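KLLA0E08119p (Kluyveromyces lactis, PDB 3VA7) probably carboxylates urea in an ATP- and biotin-dependent reaction, this construct holding the biotin carboxylase, carboxyltransferase and biotin carrier parts of a bifunctional urea-degrading enzyme. Local coordinates at residues Asn737-Asp741 with Glu742-Ile746; Ala765-Trp768 with Lys769-Gln772; Val782-Ser785 with Tyr786-Arg790; Thr1018-Ala1021 with Arg1022-Gly1026; Ile1198-Lys1202 with Thr1203-Val1207. All coordinates share one frame; numbering follows the deposited sequence.

Interaction 1: residues Asn737-Asp741 with Glu742-Ile746; sequences NFTGD and EPVII. With BTI (5-(hexahydro-2-oxo-1H-thieno[3,4-D]imidazol-6-yl)pentanal), chain B.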
# COMPACT_ATOMS: atom_id res chain seq x y z
N ASN A 737 -20.77 -17.67 2.25
CA ASN A 737 -20.24 -18.27 1.02
C ASN A 737 -19.77 -19.67 1.32
O ASN A 737 -18.98 -19.87 2.26
CB ASN A 737 -19.03 -17.41 0.60
CG ASN A 737 -18.44 -17.78 -0.76
OD1 ASN A 737 -17.24 -17.79 -0.88
ND2 ASN A 737 -19.27 -18.01 -1.77
N PHE A 738 -20.27 -20.61 0.54
CA PHE A 738 -19.92 -22.01 0.68
C PHE A 738 -18.70 -22.38 -0.22
O PHE A 738 -18.86 -22.80 -1.39
CB PHE A 738 -21.15 -22.90 0.40
CG PHE A 738 -21.98 -23.19 1.63
CD1 PHE A 738 -23.00 -22.34 2.03
CD2 PHE A 738 -21.72 -24.31 2.42
CE1 PHE A 738 -23.72 -22.58 3.21
CE2 PHE A 738 -22.44 -24.56 3.58
CZ PHE A 738 -23.44 -23.69 3.97
N THR A 739 -17.49 -22.25 0.33
CA THR A 739 -16.28 -22.55 -0.46
C THR A 739 -16.13 -24.03 -0.39
O THR A 739 -15.50 -24.54 0.53
CB THR A 739 -15.03 -21.88 0.13
OG1 THR A 739 -14.74 -22.47 1.42
CG2 THR A 739 -15.25 -20.38 0.29
N GLY A 740 -16.69 -24.74 -1.35
CA GLY A 740 -16.85 -26.22 -1.22
C GLY A 740 -17.90 -26.55 -0.13
O GLY A 740 -19.02 -26.00 -0.15
N ASP A 741 -17.53 -27.37 0.85
CA ASP A 741 -18.46 -27.91 1.81
C ASP A 741 -18.45 -27.14 3.17
O ASP A 741 -19.10 -27.51 4.13
CB ASP A 741 -18.19 -29.40 1.98
CG ASP A 741 -18.50 -30.21 0.73
OD1 ASP A 741 -19.66 -30.15 0.26
OD2 ASP A 741 -17.60 -30.93 0.21
N GLU A 742 -17.72 -26.04 3.22
CA GLU A 742 -17.61 -25.26 4.42
C GLU A 742 -17.86 -23.81 4.06
O GLU A 742 -17.41 -23.37 2.99
CB GLU A 742 -16.22 -25.37 4.97
CG GLU A 742 -15.90 -26.73 5.57
CD GLU A 742 -14.41 -26.95 5.66
OE1 GLU A 742 -13.76 -26.29 6.48
OE2 GLU A 742 -13.88 -27.76 4.88
N PRO A 743 -18.59 -23.06 4.93
CA PRO A 743 -18.98 -21.68 4.68
C PRO A 743 -18.15 -20.68 5.43
O PRO A 743 -17.52 -21.01 6.40
CB PRO A 743 -20.42 -21.62 5.20
CG PRO A 743 -20.39 -22.58 6.42
CD PRO A 743 -19.20 -23.57 6.19
N VAL A 744 -18.20 -19.44 4.98
CA VAL A 744 -17.42 -18.40 5.60
C VAL A 744 -18.19 -17.12 5.40
O VAL A 744 -18.80 -16.90 4.32
CB VAL A 744 -16.03 -18.31 4.97
CG1 VAL A 744 -16.09 -18.41 3.42
CG2 VAL A 744 -15.31 -17.08 5.43
N ILE A 745 -18.20 -16.27 6.42
CA ILE A 745 -18.86 -15.02 6.27
C ILE A 745 -17.95 -13.96 5.67
O ILE A 745 -16.98 -13.56 6.30
CB ILE A 745 -19.42 -14.50 7.60
CG1 ILE A 745 -20.28 -15.58 8.29
CG2 ILE A 745 -20.23 -13.18 7.34
CD1 ILE A 745 -20.50 -15.24 9.72
N ILE A 746 -18.35 -13.44 4.50
CA ILE A 746 -17.67 -12.36 3.77
C ILE A 746 -17.73 -11.02 4.53
O ILE A 746 -18.79 -10.43 4.67
CB ILE A 746 -18.25 -12.20 2.28
CG1 ILE A 746 -18.37 -13.55 1.55
CG2 ILE A 746 -17.42 -11.27 1.44
CD1 ILE A 746 -17.09 -14.26 1.54
C11 BTI B . -10.98 -16.47 4.71
O11 BTI B . -10.34 -17.49 4.30
C10 BTI B . -12.07 -15.71 3.89
C9 BTI B . -12.21 -16.31 2.49
C8 BTI B . -13.44 -15.89 1.70
C7 BTI B . -13.83 -16.83 0.55
C2 BTI B . -12.71 -17.21 -0.39
S1 BTI B . -11.97 -15.81 -1.18
C6 BTI B . -11.36 -16.74 -2.54
C5 BTI B . -12.24 -17.96 -2.71
N3 BTI B . -13.13 -17.56 -3.77
C3 BTI B . -14.34 -17.37 -3.33
O3 BTI B . -15.36 -17.04 -4.11
N2 BTI B . -14.44 -17.58 -2.03
C4 BTI B . -13.19 -18.12 -1.51
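Pro-743 lays its ring against one face of the Phe-738 phenyl group: Pro-743 CB stands 3.8 Å from the ring centroid and 7° off the ring normal, a CH-pi contact centred on the aromatic face. The two side chains run alongside each other and point the same way, and Phe-678 meets the phenyl ring in an edge-to-face pairing. The other flat group, the Asn-737 amide, turns to the opposite face of the sheet. With CG trans to the backbone N (chi1 -173°), it reaches out to the biotin head, where Asn-737 OD1 accepts a hydrogen bond from BTI N2 at 3.0 Å (N-H...O 153°). Its ND2 makes a weak bond to Val-757 O, which would limit rotation of the amide. Ile-746 CD1 packs against Asn-737 CB at 3.8 Å and also lies near the biotin chain. On the same face Thr-739 turns CG2 to the ligand, 3.5 Å from BTI C4, while its OG1 is held by Arg-703. Val-744 splits its branches: CG1 lies 3.8 Å from Thr-739 CG2, and CG2 meets the biotin chain at BTI C10. Two backbone bonds join Asn-737 and Val-744, Asn-737 N to Val-744 O at 3.0 Å and Val-744 N to Asn-737 O at 2.9 Å. The strands are connected by a type II' turn from Thr-739 to Glu-742, with Gly-740 at positive phi. This is an antiparallel beta hairpin of the carboxyltransferase domain: Phe-738, beside Pro-743, packs on helix 680-688, and the Asn-737, Thr-739 and Val-744 face lines the biotin pocket.

Interaction 2: residues Ala765-Trp768 with Lys769-Gln772; sequences AELW and KVGQ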
# COMPACT_ATOMS: atom_id res chain seq x y z
N ALA A 765 -26.86 -4.35 9.30
CA ALA A 765 -26.86 -3.81 10.65
C ALA A 765 -26.56 -4.91 11.63
O ALA A 765 -26.39 -4.64 12.83
CB ALA A 765 -28.24 -3.23 10.96
N GLU A 766 -26.56 -6.15 11.14
CA GLU A 766 -26.12 -7.29 11.92
C GLU A 766 -24.61 -7.64 11.78
O GLU A 766 -24.06 -8.37 12.60
CB GLU A 766 -27.00 -8.51 11.68
CG GLU A 766 -28.41 -8.26 12.09
CD GLU A 766 -28.63 -8.64 13.53
OE1 GLU A 766 -28.52 -9.85 13.80
OE2 GLU A 766 -28.87 -7.75 14.37
N LEU A 767 -23.96 -7.10 10.75
CA LEU A 767 -22.53 -7.38 10.49
C LEU A 767 -21.61 -7.06 11.68
O LEU A 767 -20.63 -7.76 11.86
CB LEU A 767 -22.04 -6.66 9.22
CG LEU A 767 -22.04 -7.61 8.03
CD1 LEU A 767 -21.65 -6.90 6.74
CD2 LEU A 767 -21.07 -8.75 8.31
N TRP A 768 -21.94 -6.04 12.48
CA TRP A 768 -21.15 -5.71 13.65
C TRP A 768 -20.97 -6.88 14.58
O TRP A 768 -19.98 -6.97 15.23
CB TRP A 768 -21.74 -4.56 14.45
CG TRP A 768 -22.82 -4.99 15.46
CD1 TRP A 768 -24.18 -5.03 15.25
CD2 TRP A 768 -22.62 -5.41 16.82
NE1 TRP A 768 -24.83 -5.47 16.39
CE2 TRP A 768 -23.91 -5.70 17.37
CE3 TRP A 768 -21.48 -5.58 17.63
CZ2 TRP A 768 -24.08 -6.13 18.70
CZ3 TRP A 768 -21.65 -6.03 18.94
CH2 TRP A 768 -22.96 -6.30 19.46
N LYS A 769 -21.95 -7.77 14.65
CA LYS A 769 -21.84 -8.96 15.48
C LYS A 769 -20.68 -9.79 14.98
O LYS A 769 -19.86 -10.28 15.80
CB LYS A 769 -23.13 -9.79 15.50
CG LYS A 769 -24.20 -9.25 16.46
CD LYS A 769 -25.54 -9.96 16.25
CE LYS A 769 -26.57 -9.23 17.05
NZ LYS A 769 -27.96 -9.48 16.59
N VAL A 770 -20.61 -9.93 13.65
CA VAL A 770 -19.59 -10.76 13.02
C VAL A 770 -18.21 -10.17 13.32
O VAL A 770 -17.25 -10.92 13.54
CB VAL A 770 -19.87 -10.94 11.51
CG1 VAL A 770 -18.83 -11.84 10.85
CG2 VAL A 770 -21.24 -11.55 11.34
N GLY A 771 -18.11 -8.86 13.42
CA GLY A 771 -16.87 -8.24 13.93
C GLY A 771 -16.49 -8.48 15.40
O GLY A 771 -15.50 -7.93 15.90
N GLN A 772 -17.27 -9.27 16.12
CA GLN A 772 -16.98 -9.48 17.53
C GLN A 772 -16.85 -10.96 17.83
O GLN A 772 -16.55 -11.36 18.98
CB GLN A 772 -18.02 -8.78 18.44
CG GLN A 772 -17.97 -7.23 18.43
CD GLN A 772 -16.65 -6.70 18.94
OE1 GLN A 772 -15.85 -7.46 19.46
NE2 GLN A 772 -16.40 -5.37 18.80
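Around residues 767-770 the backbone winds into a short, weakly bonded helix within the carboxyltransferase region. Lys-769 N donates to Glu-766 O three residues back, at 3.0 Å and from well above the carbonyl plane, whereas Gly-771 N makes an alpha-helical bond to Leu-767 O at 3.2 Å, in the carbonyl plane. Around this turn the side chains pair at short spacing. Trp-768 takes the chi1 of 85° that swings its indole back over the following peptide, and Lys-769 crosses it: Lys-769 CG rests over the five-membered ring, 4.0 Å from its centroid, in a CH-pi contact displaced toward the rim. Gln-772 CG approaches the six-membered ring at Trp-768 CZ3, 3.9 Å away, while its amide is bound by Arg-587, Cys-586 and Asp-510. An alanine in place of Trp-768 would probably leave the lysine chain without its aromatic support and open a gap beside Gln-772 CG. Leu-767 CD2 and Val-770 CB pack on another side of the turn, 4.1 Å apart. Glu-766 bends at chi2 and runs alongside the extended Lys-769 chain to form a buried salt bridge. Gly-666 N adds a second bond to Glu-766 OE1, fixing the carboxylate from the neighbouring strand 662-669. Lys-769 NZ itself meets Glu-766 OE1 at 2.9 Å, on the syn side and 21° out of the carboxylate plane, with a weaker bond to Glu-766 OE2.

Interaction 3: residues Val782-Ser785 with Tyr786-Arg790; sequences VPLS and YGVAR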
# COMPACT_ATOMS: atom_id res chain seq x y z
N VAL A 782 -30.51 -16.21 11.90
CA VAL A 782 -31.91 -16.02 12.21
C VAL A 782 -32.51 -15.26 11.00
O VAL A 782 -31.99 -14.20 10.60
CB VAL A 782 -31.90 -15.27 13.56
CG1 VAL A 782 -32.26 -13.87 13.42
CG2 VAL A 782 -32.70 -16.02 14.60
N PRO A 783 -33.53 -15.84 10.34
CA PRO A 783 -34.10 -15.19 9.14
C PRO A 783 -34.84 -13.89 9.46
O PRO A 783 -35.51 -13.74 10.50
CB PRO A 783 -35.06 -16.22 8.58
CG PRO A 783 -35.40 -17.06 9.73
CD PRO A 783 -34.29 -17.04 10.74
N LEU A 784 -34.70 -12.95 8.55
CA LEU A 784 -35.13 -11.61 8.77
C LEU A 784 -35.62 -11.14 7.38
O LEU A 784 -35.00 -11.50 6.32
CB LEU A 784 -33.94 -10.80 9.23
CG LEU A 784 -33.79 -10.21 10.64
CD1 LEU A 784 -33.99 -11.23 11.72
CD2 LEU A 784 -32.45 -9.45 10.77
N SER A 785 -36.76 -10.43 7.40
CA SER A 785 -37.37 -9.82 6.23
C SER A 785 -36.57 -8.58 5.83
O SER A 785 -35.92 -7.92 6.67
CB SER A 785 -38.79 -9.36 6.55
OG SER A 785 -38.79 -8.21 7.40
N TYR A 786 -36.67 -8.24 4.55
CA TYR A 786 -36.06 -7.00 4.09
C TYR A 786 -36.40 -5.82 5.04
O TYR A 786 -35.51 -5.05 5.41
CB TYR A 786 -36.48 -6.74 2.64
CG TYR A 786 -36.10 -5.35 2.21
CD1 TYR A 786 -34.74 -5.02 1.88
CD2 TYR A 786 -37.08 -4.32 2.16
CE1 TYR A 786 -34.38 -3.72 1.49
CE2 TYR A 786 -36.71 -3.02 1.79
CZ TYR A 786 -35.37 -2.73 1.46
OH TYR A 786 -35.07 -1.43 1.11
N GLY A 787 -37.68 -5.69 5.43
CA GLY A 787 -38.13 -4.51 6.19
C GLY A 787 -37.53 -4.47 7.60
O GLY A 787 -37.04 -3.44 8.10
N VAL A 788 -37.57 -5.62 8.26
CA VAL A 788 -36.97 -5.68 9.59
C VAL A 788 -35.49 -5.28 9.51
O VAL A 788 -35.00 -4.55 10.35
CB VAL A 788 -37.18 -7.07 10.23
CG1 VAL A 788 -36.32 -7.23 11.46
CG2 VAL A 788 -38.63 -7.21 10.59
N ALA A 789 -34.82 -5.73 8.47
CA ALA A 789 -33.43 -5.46 8.27
C ALA A 789 -33.17 -3.95 8.12
O ALA A 789 -32.19 -3.44 8.64
CB ALA A 789 -32.97 -6.22 7.06
N ARG A 790 -34.09 -3.23 7.47
CA ARG A 790 -33.98 -1.75 7.32
C ARG A 790 -34.20 -1.04 8.63
O ARG A 790 -33.56 -0.02 8.92
CB ARG A 790 -34.94 -1.23 6.25
CG ARG A 790 -34.69 -1.91 4.88
CD ARG A 790 -33.37 -1.43 4.37
NE ARG A 790 -33.47 0.03 4.38
CZ ARG A 790 -32.47 0.89 4.35
NH1 ARG A 790 -31.20 0.44 4.32
NH2 ARG A 790 -32.76 2.19 4.39
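Leu-784 and Val-788 meet at about a right angle, Leu-784 CG lying 4.0 Å from Val-788 CG1. Val-788 holds CG1 trans to its backbone N (chi1 168°), with CG2 beside Ser-785 OG. The same hydroxyl sits between its own N and carbonyl carbon (chi1 72°) and accepts a nearly straight hydrogen bond from Val-788 N, 3.0 Å from Ser-785 OG (N-H...O 168°). Ser-785 is thus the N-cap of helix 786-802, its side chain supplying an acceptor to an amide of the first turn that has no helical carbonyl to bond. The cap lies in the short connection from strand 778-783 to the helix. The serine also gives its carbonyl: Ala-789 N donates to Ser-785 O at 3.0 Å, nearly along the C=O axis. Ala-789 CB lies beside the same oxygen. Within the helix, one turn on from Tyr-786, Arg-790 CG packs over a face of the Tyr-786 ring, 3.6 Å above its plane and toward the rim. Arg-790 belongs to the sodium site together with Glu-764 and Asp-845, and Ala-789 touches Asp-845 as well.

Interaction 4: residues Thr1018-Ala1021 with Arg1022-Gly1026; sequences TYTA and RGVVG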
# COMPACT_ATOMS: atom_id res chain seq x y z
N THR A 1018 -6.13 -20.14 2.16
CA THR A 1018 -6.15 -18.87 2.84
C THR A 1018 -5.09 -17.94 2.30
O THR A 1018 -5.07 -16.73 2.64
CB THR A 1018 -5.85 -19.02 4.30
OG1 THR A 1018 -4.61 -19.73 4.46
CG2 THR A 1018 -6.96 -19.80 4.97
N TYR A 1019 -4.18 -18.49 1.50
CA TYR A 1019 -3.00 -17.76 1.01
C TYR A 1019 -2.69 -18.07 -0.48
O TYR A 1019 -2.73 -19.24 -0.93
CB TYR A 1019 -1.75 -17.96 1.95
CG TYR A 1019 -0.55 -17.35 1.27
CD1 TYR A 1019 -0.17 -16.01 1.53
CD2 TYR A 1019 0.18 -18.09 0.25
CE1 TYR A 1019 0.92 -15.42 0.86
CE2 TYR A 1019 1.25 -17.52 -0.45
CZ TYR A 1019 1.60 -16.18 -0.15
OH TYR A 1019 2.62 -15.58 -0.83
N THR A 1020 -2.39 -17.02 -1.25
CA THR A 1020 -1.98 -17.19 -2.65
C THR A 1020 -0.97 -16.09 -2.93
O THR A 1020 -0.99 -15.01 -2.29
CB THR A 1020 -3.19 -17.10 -3.63
OG1 THR A 1020 -4.29 -17.86 -3.10
CG2 THR A 1020 -2.82 -17.62 -5.09
N ALA A 1021 -0.06 -16.35 -3.86
CA ALA A 1021 1.07 -15.44 -4.07
C ALA A 1021 0.60 -14.45 -5.11
O ALA A 1021 -0.19 -14.82 -6.00
CB ALA A 1021 2.36 -16.22 -4.57
N ARG A 1022 1.13 -13.23 -5.03
CA ARG A 1022 0.83 -12.17 -6.02
C ARG A 1022 1.22 -12.57 -7.45
O ARG A 1022 2.34 -13.01 -7.70
CB ARG A 1022 1.59 -10.91 -5.59
CG ARG A 1022 1.62 -9.71 -6.53
CD ARG A 1022 1.78 -8.44 -5.74
NE ARG A 1022 2.71 -7.45 -6.33
CZ ARG A 1022 4.02 -7.59 -6.41
NH1 ARG A 1022 4.58 -8.70 -5.97
NH2 ARG A 1022 4.79 -6.64 -6.93
N GLY A 1023 0.29 -12.44 -8.38
CA GLY A 1023 0.55 -12.73 -9.79
C GLY A 1023 0.29 -14.16 -10.21
O GLY A 1023 0.32 -14.47 -11.40
N VAL A 1024 0.02 -15.04 -9.24
CA VAL A 1024 -0.36 -16.44 -9.56
C VAL A 1024 -1.54 -16.51 -10.55
O VAL A 1024 -2.50 -15.76 -10.42
CB VAL A 1024 -0.66 -17.22 -8.28
CG1 VAL A 1024 -1.40 -18.49 -8.57
CG2 VAL A 1024 0.66 -17.52 -7.52
N VAL A 1025 -1.44 -17.37 -11.56
CA VAL A 1025 -2.51 -17.56 -12.49
C VAL A 1025 -3.29 -18.81 -12.13
O VAL A 1025 -2.67 -19.90 -11.84
CB VAL A 1025 -1.94 -17.66 -13.89
CG1 VAL A 1025 -2.98 -18.18 -14.93
CG2 VAL A 1025 -1.32 -16.29 -14.32
N GLY A 1026 -4.62 -18.71 -12.13
CA GLY A 1026 -5.43 -19.84 -11.79
C GLY A 1026 -6.43 -20.30 -12.84
O GLY A 1026 -6.77 -19.56 -13.80
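The chain reverses from Ala-1021 to Val-1024 in a type II beta turn, closed by Val-1024 N donating to Ala-1021 O at 3.3 Å (N-H...O 159°), the donor lying well above the carbonyl plane. Gly-1023 holds the third position with a phi of 90°, a conformation in which any side chain would collide with the carbonyl oxygen of Arg-1022. The valine side chain points back into the turn and uses both branches. Its CG2 sits against alanine, with Ala-1021 CB 3.6 Å from Val-1024 CG2. The other branch, trans to the backbone N (chi1 164°), crosses Thr-1020 at about a right angle, Val-1024 CG1 being 3.9 Å from Thr-1020 CG2. The turn leads from the loop after strand 997-1001 into strand 1024-1028, in the subdomain C and D part of the carboxyltransferase, and Thr-1020 and Val-1024 both lean on Tyr-1035, a residue of the urea pocket. The Thr-1020 side chain lies about 6 Å from urea (nearest atoms), near the pocket but not lining it. While its methyl packs on valine, Thr-1020 OG1 bonds to Ser-1040 O and Arg-1017 NH2. The Arg-1022 guanidinium forms a salt bridge with Asp-1094, and Arg-1022 N donates to Glu-1038 OE2.

Interaction 5: residues Ile1198-Lys1202 with Thr1203-Val1207; sequences IEAMK and TEMVV. With BTI (5-(hexahydro-2-oxo-1H-thieno[3,4-D]imidazol-6-yl)pentanal), chain B.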
# COMPACT_ATOMS: atom_id res chain seq x y z
N ILE A 1198 2.47 -21.88 13.75
CA ILE A 1198 1.04 -22.19 13.84
C ILE A 1198 0.44 -21.53 12.63
O ILE A 1198 1.00 -20.56 12.10
CB ILE A 1198 0.54 -21.60 15.26
CG1 ILE A 1198 0.88 -22.59 16.38
CG2 ILE A 1198 -0.89 -21.08 15.37
CD1 ILE A 1198 0.70 -24.03 15.97
N GLU A 1199 -0.66 -22.04 12.11
CA GLU A 1199 -1.52 -21.11 11.34
C GLU A 1199 -2.64 -20.65 12.24
O GLU A 1199 -3.43 -21.47 12.71
CB GLU A 1199 -2.09 -21.69 10.02
CG GLU A 1199 -2.81 -20.62 9.17
CD GLU A 1199 -3.44 -21.17 7.90
OE1 GLU A 1199 -3.98 -22.31 7.91
OE2 GLU A 1199 -3.42 -20.44 6.88
N ALA A 1200 -2.68 -19.34 12.47
CA ALA A 1200 -3.78 -18.70 13.19
C ALA A 1200 -4.30 -17.54 12.36
O ALA A 1200 -3.52 -16.68 11.91
CB ALA A 1200 -3.29 -18.18 14.49
N MET A 1201 -5.62 -17.48 12.13
CA MET A 1201 -6.21 -16.32 11.47
C MET A 1201 -5.56 -16.07 10.13
O MET A 1201 -5.22 -14.93 9.81
CB MET A 1201 -6.07 -15.08 12.34
CG MET A 1201 -6.74 -15.23 13.67
SD MET A 1201 -6.41 -13.76 14.66
CE MET A 1201 -4.97 -14.30 15.58
N LYS A 1202 -5.39 -17.16 9.36
CA LYS A 1202 -4.83 -17.14 8.01
C LYS A 1202 -3.41 -16.60 7.93
O LYS A 1202 -2.95 -16.18 6.87
CB LYS A 1202 -5.75 -16.35 7.09
CG LYS A 1202 -7.20 -16.68 7.32
CD LYS A 1202 -8.11 -16.37 6.15
CE LYS A 1202 -9.50 -16.22 6.73
NZ LYS A 1202 -10.61 -15.83 5.82
N THR A 1203 -2.71 -16.57 9.05
CA THR A 1203 -1.37 -16.05 9.11
C THR A 1203 -0.43 -17.10 9.59
O THR A 1203 -0.80 -17.91 10.41
CB THR A 1203 -1.32 -14.96 10.08
OG1 THR A 1203 -2.34 -14.06 9.71
CG2 THR A 1203 -0.02 -14.21 10.00
N GLU A 1204 0.79 -17.09 9.06
CA GLU A 1204 1.85 -17.96 9.50
C GLU A 1204 2.37 -17.39 10.83
O GLU A 1204 3.07 -16.38 10.83
CB GLU A 1204 2.91 -17.99 8.41
CG GLU A 1204 4.32 -18.24 8.89
CD GLU A 1204 5.26 -18.70 7.80
OE1 GLU A 1204 6.46 -18.89 8.11
OE2 GLU A 1204 4.84 -18.88 6.63
N MET A 1205 1.99 -18.00 11.95
CA MET A 1205 2.36 -17.50 13.30
C MET A 1205 3.56 -18.24 13.93
O MET A 1205 3.52 -19.47 14.26
CB MET A 1205 1.17 -17.58 14.28
CG MET A 1205 0.09 -16.53 14.12
SD MET A 1205 0.32 -15.21 15.30
CE MET A 1205 1.19 -13.94 14.34
N VAL A 1206 4.63 -17.48 14.07
CA VAL A 1206 5.81 -17.97 14.71
C VAL A 1206 5.64 -17.75 16.22
O VAL A 1206 5.46 -16.62 16.67
CB VAL A 1206 7.06 -17.22 14.19
CG1 VAL A 1206 8.23 -17.41 15.12
CG2 VAL A 1206 7.41 -17.68 12.80
N VAL A 1207 5.68 -18.83 17.00
CA VAL A 1207 5.86 -18.66 18.45
C VAL A 1207 7.35 -18.78 18.74
O VAL A 1207 7.98 -19.74 18.36
CB VAL A 1207 4.93 -19.61 19.32
CG1 VAL A 1207 4.98 -21.02 18.83
CG2 VAL A 1207 5.27 -19.53 20.81
C11 BTI B . -10.98 -16.47 4.71
O11 BTI B . -10.34 -17.49 4.30
C10 BTI B . -12.07 -15.71 3.89
C9 BTI B . -12.21 -16.31 2.49
C8 BTI B . -13.44 -15.89 1.70
C7 BTI B . -13.83 -16.83 0.55
C2 BTI B . -12.71 -17.21 -0.39
S1 BTI B . -11.97 -15.81 -1.18
C6 BTI B . -11.36 -16.74 -2.54
C5 BTI B . -12.24 -17.96 -2.71
N3 BTI B . -13.13 -17.56 -3.77
C3 BTI B . -14.34 -17.37 -3.33
O3 BTI B . -15.36 -17.04 -4.11
N2 BTI B . -14.44 -17.58 -2.03
C4 BTI B . -13.19 -18.12 -1.51
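Ala-1200 and Thr-1203 close the tight end of this hairpin, with Ala-1200 N to Thr-1203 O at 3.1 Å and Thr-1203 N to Ala-1200 O at 3.0 Å. Between them runs a type I' turn whose middle residues, Met-1201 and Lys-1202, both have positive phi. Thr-1203 OG1 braces it by donating to Met-1201 O at 3.0 Å, from above the carbonyl plane. A valine in place of Thr-1203 would probably leave the Met-1201 carbonyl without this partner and the turn freer to flex. From the turn Lys-1202 stretches out, its chain extended beyond CG, and Lys-1202 NZ is covalently joined to BTI C11 (1.3 Å), making the biotinyl-lysine of the carrier domain. Farther back, Ile-1198 and Met-1205 form a hydrogen-bonded pair, and Met-1205, its chain bent at chi2 and chi3, brings its CG to 3.8 Å from Ala-1200 CB. The outer part is looser: Glu-1204 stands opposite Glu-1199 as a non-hydrogen-bonded pair, but its chain faces solvent, as does Val-1206. Glu-1199 is buried, bound to Thr-1018, Arg-945 and Asn-696 of the carboxyltransferase. Strand 1203-1208 forms an edge of its four-stranded sheet, while strand 1194-1200 lies between it and strand 1176-1181, with Ile-1198 packed on Phe-1178.

In the fold
Interactions 1 and 5 are hairpins that hold the same biotin from its two ends: the first binds the head by a hydrogen bond to a side-chain amide and by van der Waals contacts, the second carries the covalent tether. Interaction 5, partly buried, docks on interaction 4 through a probable hydrogen bond from Thr-1018 to Glu-1199, joining the carrier to the carboxyltransferase. Interactions 1, 2 and 4 are buried. Interaction 2 adds an interior salt bridge and touches interaction 1 where Ile-745 meets Val-770, whereas interaction 4 is mostly apolar. Interaction 3, partly buried, reaches the same sheet as interaction 1 but is a helix cap, its centre about 37 Å from those of interactions 4 and 5.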